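Long-range contacts in cortical-lytic enzyme (PDB 5JIP), which probably hydrolyses cortex peptidoglycan during spore germination as a muramidase (lysozyme) of glycoside hydrolase family 25: residues F265-Y270 and K294-S299; I247-T252 and I281-S286. All blocks are in the same frame, centred on the assembly; numbering follows the deposited sequence.

How the contacts relate
The two contacts belong to the C-terminal beta-sandwich and join neighbouring antiparallel strands in its two facing sheets. Contact 1 lies in the four-stranded sheet and pairs the end of strand 259-266 with the start of strand 296-304. Contact 2 lies in the three-stranded sheet and pairs strands 246-250 and 280-284. They meet in the apolar interior, where Val-266 packs on Ile-283 and Ile-298 packs on Ile-247 and Val-249. Both are part core, part surface. Contact 1 reaches a hairpin turn and adds a salt bridge and bridging waters on its outer side. Contact 2 relies on backbone bonds and apolar or aromatic side chains.

Contact 1 (F265-Y270 and K294-S299); sequences FVNDNY and KPIKIS
Asp-268 and Lys-297 form a salt bridge, with OD1 of Asp-268 2.8 Å from NZ of Lys-297. The ammonium meets the syn side of the carboxylate. A bend at chi3 (65°) turns CE and NZ of Lys-297 toward the carboxylate of Asp-268. Next to it, OD1 of Asn-267 accepts the backbone N-H of Lys-297 at 2.9 Å in a nearly straight bond (176°). The same two residues bond a second time, from N of Asn-267 to O of Lys-297 at 2.8 Å. Beyond them, Phe-265 and Ser-299 are a hydrogen-bonded antiparallel pair, with N of Phe-265 2.8 Å from O of Ser-299. A water links Asp-268 N, Lys-297 O and Ser-299 OG. Another joins Asp-268 OD1 to Ser-299 OG. On the face away from Phe-265 and Ser-299, Val-266 touches both neighbours: CG1 lies 3.8 Å from CG2 of Ile-296, and CG2 reaches CD1 of Ile-298. Arg-313 makes a cation-pi contact with the Phe-265 ring. Val-266 to Asn-269 form a type I' turn. Past the last bridge, Asn-267 carries the pairing on with backbone N and side-chain OD1, which takes the place of a main-chain carbonyl. The Asp-268 ion pair ties the turn to the neighbouring strand.

Contact 2 (I247-T252 and I281-S286); sequences IFVNWT and IVIDKS
Ile-247 and Ile-283 bond to each other twice through their backbones, with N of Ile-247 2.8 Å from O of Ile-283 and the return bond equally short. Val-249 and Ile-281 form the next hydrogen-bonded pair. There N of Val-249 lies 3.0 Å from O of Ile-281 and approaches nearly along the C=O axis (170°). Phe-248 and Val-282 sit between these pairs as a non-hydrogen-bonded pair, and their side chains share one face of the sheet. CG1 of Val-282 sits over the Phe-248 ring, 3.7 Å from CE2 and offset toward the rim, in a CH-pi contact. The ring of Tyr-241, from the adjacent strand, meets that of Phe-248 nearly parallel to it.

Ile-247, Val-249, Ile-281 and Ile-283 occupy the other face. CB of Val-249 packs on CG2 of Ile-281 at 3.9 Å, while CG2 of Val-249 meets CD1 of Ile-283. Trp-251 lies past the last bridge. A chi1 of 55° swings its indole across to strand 280-284, where CZ3 of Trp-251 comes within 4.0 Å of CG2 of Ile-281. At the other end, CG1 of Ile-247 touches CG of Lys-285 at 3.6 Å, the two side chains crossing at about a right angle. Just before Lys-285, OD1 of Asp-284 accepts from both N and OG of Ser-286. This Asx turn leads the chain out of the strand into a short 3-10 segment. Ile-247 and Val-249 also pack on Ile-298 of the facing sheet. This three-on-four antiparallel sandwich has the strand order of a fibronectin type III domain, with contact 2 pairing its strands B and E.

Contact 1 (F265-Y270 and K294-S299)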
loop_
_atom_site.group_PDB
_atom_site.type_symbol
_atom_site.label_atom_id
_atom_site.label_comp_id
_atom_site.label_asym_id
_atom_site.label_seq_id
_atom_site.Cartn_x
_atom_site.Cartn_y
_atom_site.Cartn_z
ATOM N N PHE A 265 8.284 14.930 -0.193
ATOM C CA PHE A 265 8.194 16.111 -1.042
ATOM C C PHE A 265 9.362 17.053 -0.785
ATOM O O PHE A 265 9.815 17.194 0.358
ATOM C CB PHE A 265 6.904 16.853 -0.784
ATOM C CG PHE A 265 5.661 16.017 -1.012
ATOM C CD1 PHE A 265 5.155 15.201 -0.003
ATOM C CD2 PHE A 265 5.004 16.058 -2.238
ATOM C CE1 PHE A 265 4.006 14.434 -0.218
ATOM C CE2 PHE A 265 3.862 15.282 -2.473
ATOM C CZ PHE A 265 3.356 14.482 -1.463
ATOM N N VAL A 266 9.816 17.706 -1.858
ATOM C CA VAL A 266 10.834 18.756 -1.798
ATOM C C VAL A 266 10.181 20.048 -2.275
ATOM O O VAL A 266 9.737 20.135 -3.431
ATOM C CB VAL A 266 12.066 18.418 -2.653
ATOM C CG1 VAL A 266 13.043 19.610 -2.643
ATOM C CG2 VAL A 266 12.752 17.144 -2.174
ATOM N N ASN A 267 10.116 21.044 -1.387
ATOM C CA ASN A 267 9.385 22.270 -1.665
ATOM C C ASN A 267 8.034 21.923 -2.291
ATOM O O ASN A 267 7.647 22.507 -3.307
ATOM C CB ASN A 267 10.190 23.190 -2.588
ATOM C CG ASN A 267 11.493 23.679 -1.965
ATOM O OD1 ASN A 267 11.604 23.820 -0.744
ATOM N ND2 ASN A 267 12.473 23.946 -2.802
ATOM N N ASP A 268 7.335 20.938 -1.724
ATOM C CA ASP A 268 5.979 20.544 -2.115
ATOM C C ASP A 268 5.927 19.830 -3.456
ATOM O O ASP A 268 4.824 19.477 -3.918
ATOM C CB ASP A 268 5.013 21.742 -2.156
ATOM C CG ASP A 268 4.866 22.421 -0.794
ATOM O OD1 ASP A 268 4.905 21.724 0.238
ATOM O OD2 ASP A 268 4.727 23.662 -0.749
ATOM N N ASN A 269 7.056 19.618 -4.110
ATOM C CA ASN A 269 7.092 18.807 -5.305
ATOM C C ASN A 269 7.335 17.370 -4.894
ATOM O O ASN A 269 8.143 17.094 -4.004
ATOM C CB ASN A 269 8.186 19.272 -6.262
ATOM C CG ASN A 269 7.994 20.708 -6.697
ATOM O OD1 ASN A 269 8.778 21.592 -6.347
ATOM N ND2 ASN A 269 6.932 20.949 -7.444
ATOM N N TYR A 270 6.626 16.464 -5.544
ATOM C CA TYR A 270 6.744 15.051 -5.219
ATOM C C TYR A 270 8.151 14.552 -5.481
ATOM O O TYR A 270 8.733 14.797 -6.542
ATOM C CB TYR A 270 5.732 14.263 -6.048
ATOM C CG TYR A 270 5.868 12.766 -6.049
ATOM C CD1 TYR A 270 5.323 12.001 -5.022
ATOM C CD2 TYR A 270 6.479 12.103 -7.103
ATOM C CE1 TYR A 270 5.410 10.625 -5.044
ATOM C CE2 TYR A 270 6.573 10.721 -7.126
ATOM C CZ TYR A 270 6.030 9.994 -6.094
ATOM O OH TYR A 270 6.123 8.622 -6.097
ATOM N N LYS A 294 19.065 29.146 -0.834
ATOM C CA LYS A 294 17.709 29.280 -0.319
ATOM C C LYS A 294 17.311 28.041 0.483
ATOM O O LYS A 294 17.701 26.921 0.139
ATOM C CB LYS A 294 16.721 29.474 -1.462
ATOM N N PRO A 295 16.525 28.214 1.551
ATOM C CA PRO A 295 16.080 27.058 2.332
ATOM C C PRO A 295 15.329 26.053 1.471
ATOM O O PRO A 295 14.748 26.397 0.441
ATOM C CB PRO A 295 15.160 27.674 3.391
ATOM C CG PRO A 295 15.607 29.059 3.516
ATOM C CD PRO A 295 16.045 29.475 2.140
ATOM N N ILE A 296 15.372 24.791 1.903
ATOM C CA ILE A 296 14.723 23.682 1.212
ATOM C C ILE A 296 13.793 23.009 2.204
ATOM O O ILE A 296 14.224 22.609 3.292
ATOM C CB ILE A 296 15.739 22.678 0.655
ATOM C CG1 ILE A 296 16.644 23.361 -0.389
ATOM C CG2 ILE A 296 15.023 21.470 0.023
ATOM C CD1 ILE A 296 17.881 22.536 -0.769
ATOM N N LYS A 297 12.525 22.876 1.836
ATOM C CA LYS A 297 11.545 22.221 2.691
ATOM C C LYS A 297 11.402 20.758 2.294
ATOM O O LYS A 297 10.992 20.441 1.163
ATOM C CB LYS A 297 10.179 22.901 2.647
ATOM C CG LYS A 297 9.213 22.253 3.655
ATOM C CD LYS A 297 7.832 22.926 3.711
ATOM C CE LYS A 297 7.102 22.775 2.412
ATOM N NZ LYS A 297 5.631 23.003 2.608
ATOM N N ILE A 298 11.708 19.883 3.234
ATOM C CA ILE A 298 11.438 18.462 3.104
ATOM C C ILE A 298 10.172 18.169 3.902
ATOM O O ILE A 298 10.043 18.594 5.057
ATOM C CB ILE A 298 12.621 17.626 3.614
ATOM C CG1 ILE A 298 13.939 18.016 2.909
ATOM C CG2 ILE A 298 12.325 16.139 3.443
ATOM C CD1 ILE A 298 13.982 17.750 1.392
ATOM N N SER A 299 9.216 17.473 3.290
ATOM C CA SER A 299 8.008 17.106 4.016
ATOM C C SER A 299 7.605 15.679 3.665
ATOM O O SER A 299 7.987 15.132 2.622
ATOM C CB SER A 299 6.848 18.058 3.721
ATOM O OG SER A 299 6.567 18.068 2.348
HETATM O O HOH W 1 14.502 25.918 -2.111
HETATM O O HOH W 2 8.236 19.800 0.799
HETATM O O HOH W 3 4.329 19.523 1.765
#

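Contact 2 (I247-T252 and I281-S286)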
loop_
_atom_site.group_PDB
_atom_site.type_symbol
_atom_site.label_atom_id
_atom_site.label_comp_id
_atom_site.label_asym_id
_atom_site.label_seq_id
_atom_site.Cartn_x
_atom_site.Cartn_y
_atom_site.Cartn_z
ATOM N N ILE A 247 19.993 14.843 -1.424
ATOM C CA ILE A 247 19.365 15.048 -0.127
ATOM C C ILE A 247 19.113 13.686 0.496
ATOM O O ILE A 247 18.439 12.835 -0.096
ATOM C CB ILE A 247 18.061 15.849 -0.247
ATOM C CG1 ILE A 247 18.309 17.142 -1.027
ATOM C CG2 ILE A 247 17.546 16.197 1.149
ATOM C CD1 ILE A 247 17.062 17.883 -1.414
ATOM N N PHE A 248 19.664 13.472 1.687
ATOM C CA PHE A 248 19.513 12.220 2.420
ATOM C C PHE A 248 18.458 12.445 3.498
ATOM O O PHE A 248 18.670 13.238 4.417
ATOM C CB PHE A 248 20.849 11.789 3.027
ATOM C CG PHE A 248 21.873 11.412 1.995
ATOM C CD1 PHE A 248 22.582 12.392 1.317
ATOM C CD2 PHE A 248 22.113 10.079 1.697
ATOM C CE1 PHE A 248 23.526 12.045 0.353
ATOM C CE2 PHE A 248 23.043 9.721 0.735
ATOM C CZ PHE A 248 23.755 10.701 0.060
ATOM N N VAL A 249 17.325 11.760 3.383
ATOM C CA VAL A 249 16.191 11.959 4.284
ATOM C C VAL A 249 15.940 10.675 5.057
ATOM O O VAL A 249 15.998 9.577 4.497
ATOM C CB VAL A 249 14.922 12.386 3.509
ATOM C CG1 VAL A 249 13.795 12.735 4.481
ATOM C CG2 VAL A 249 15.222 13.558 2.565
ATOM N N ASN A 250 15.648 10.809 6.351
ATOM C CA ASN A 250 15.319 9.625 7.134
ATOM C C ASN A 250 14.270 9.992 8.174
ATOM O O ASN A 250 14.031 11.174 8.458
ATOM C CB ASN A 250 16.565 9.000 7.787
ATOM C CG ASN A 250 17.085 9.806 8.954
ATOM O OD1 ASN A 250 17.689 10.866 8.783
ATOM N ND2 ASN A 250 16.885 9.288 10.145
ATOM N N TRP A 251 13.620 8.964 8.718
ATOM C CA TRP A 251 12.552 9.187 9.685
ATOM C C TRP A 251 12.363 7.940 10.533
ATOM O O TRP A 251 12.860 6.854 10.220
ATOM C CB TRP A 251 11.243 9.587 8.969
ATOM C CG TRP A 251 10.773 8.611 7.912
ATOM C CD1 TRP A 251 9.942 7.555 8.094
ATOM C CD2 TRP A 251 11.109 8.622 6.512
ATOM N NE1 TRP A 251 9.733 6.891 6.888
ATOM C CE2 TRP A 251 10.444 7.522 5.911
ATOM C CE3 TRP A 251 11.913 9.435 5.721
ATOM C CZ2 TRP A 251 10.554 7.228 4.547
ATOM C CZ3 TRP A 251 12.021 9.148 4.364
ATOM C CH2 TRP A 251 11.347 8.047 3.794
ATOM N N THR A 252 11.636 8.114 11.639
ATOM C CA THR A 252 11.200 6.992 12.447
ATOM C C THR A 252 10.049 6.290 11.760
ATOM O O THR A 252 9.145 6.937 11.228
ATOM C CB THR A 252 10.752 7.469 13.829
ATOM O OG1 THR A 252 11.838 8.144 14.462
ATOM C CG2 THR A 252 10.268 6.288 14.687
ATOM N N ILE A 281 15.066 7.876 2.173
ATOM C CA ILE A 281 15.091 8.060 0.729
ATOM C C ILE A 281 16.271 8.970 0.412
ATOM O O ILE A 281 16.595 9.889 1.171
ATOM C CB ILE A 281 13.772 8.650 0.174
ATOM C CG1 ILE A 281 13.807 8.692 -1.357
ATOM C CG2 ILE A 281 13.546 10.033 0.721
ATOM C CD1 ILE A 281 12.518 9.215 -2.054
ATOM N N VAL A 282 16.937 8.691 -0.695
ATOM C CA VAL A 282 18.006 9.541 -1.197
ATOM C C VAL A 282 17.461 10.232 -2.428
ATOM O O VAL A 282 16.995 9.566 -3.354
ATOM C CB VAL A 282 19.265 8.731 -1.530
ATOM C CG1 VAL A 282 20.413 9.675 -1.889
ATOM C CG2 VAL A 282 19.611 7.791 -0.381
ATOM N N ILE A 283 17.499 11.555 -2.433
ATOM C CA ILE A 283 16.848 12.364 -3.456
ATOM C C ILE A 283 17.918 13.087 -4.254
ATOM O O ILE A 283 18.774 13.771 -3.679
ATOM C CB ILE A 283 15.872 13.379 -2.845
ATOM C CG1 ILE A 283 14.793 12.652 -2.049
ATOM C CG2 ILE A 283 15.255 14.250 -3.930
ATOM C CD1 ILE A 283 13.879 13.604 -1.299
ATOM N N ASP A 284 17.834 12.970 -5.578
ATOM C CA ASP A 284 18.723 13.677 -6.491
ATOM C C ASP A 284 18.277 15.131 -6.619
ATOM O O ASP A 284 17.165 15.407 -7.091
ATOM C CB ASP A 284 18.721 12.958 -7.844
ATOM C CG ASP A 284 19.792 13.463 -8.785
ATOM O OD1 ASP A 284 20.082 14.674 -8.766
ATOM O OD2 ASP A 284 20.340 12.644 -9.551
ATOM N N LYS A 285 19.157 16.064 -6.215
ATOM C CA LYS A 285 18.806 17.486 -6.168
ATOM C C LYS A 285 18.517 18.069 -7.539
ATOM O O LYS A 285 17.759 19.046 -7.644
ATOM C CB LYS A 285 19.938 18.288 -5.536
ATOM C CG LYS A 285 20.001 18.213 -4.041
ATOM C CD LYS A 285 21.298 18.836 -3.534
ATOM C CE LYS A 285 21.263 20.345 -3.658
ATOM N NZ LYS A 285 22.467 20.979 -3.051
ATOM N N SER A 286 19.132 17.514 -8.584
ATOM C CA SER A 286 19.002 18.073 -9.924
ATOM C C SER A 286 17.583 17.987 -10.451
ATOM O O SER A 286 17.243 18.695 -11.400
ATOM C CB SER A 286 19.935 17.342 -10.878
ATOM O OG SER A 286 19.513 16.012 -11.041
#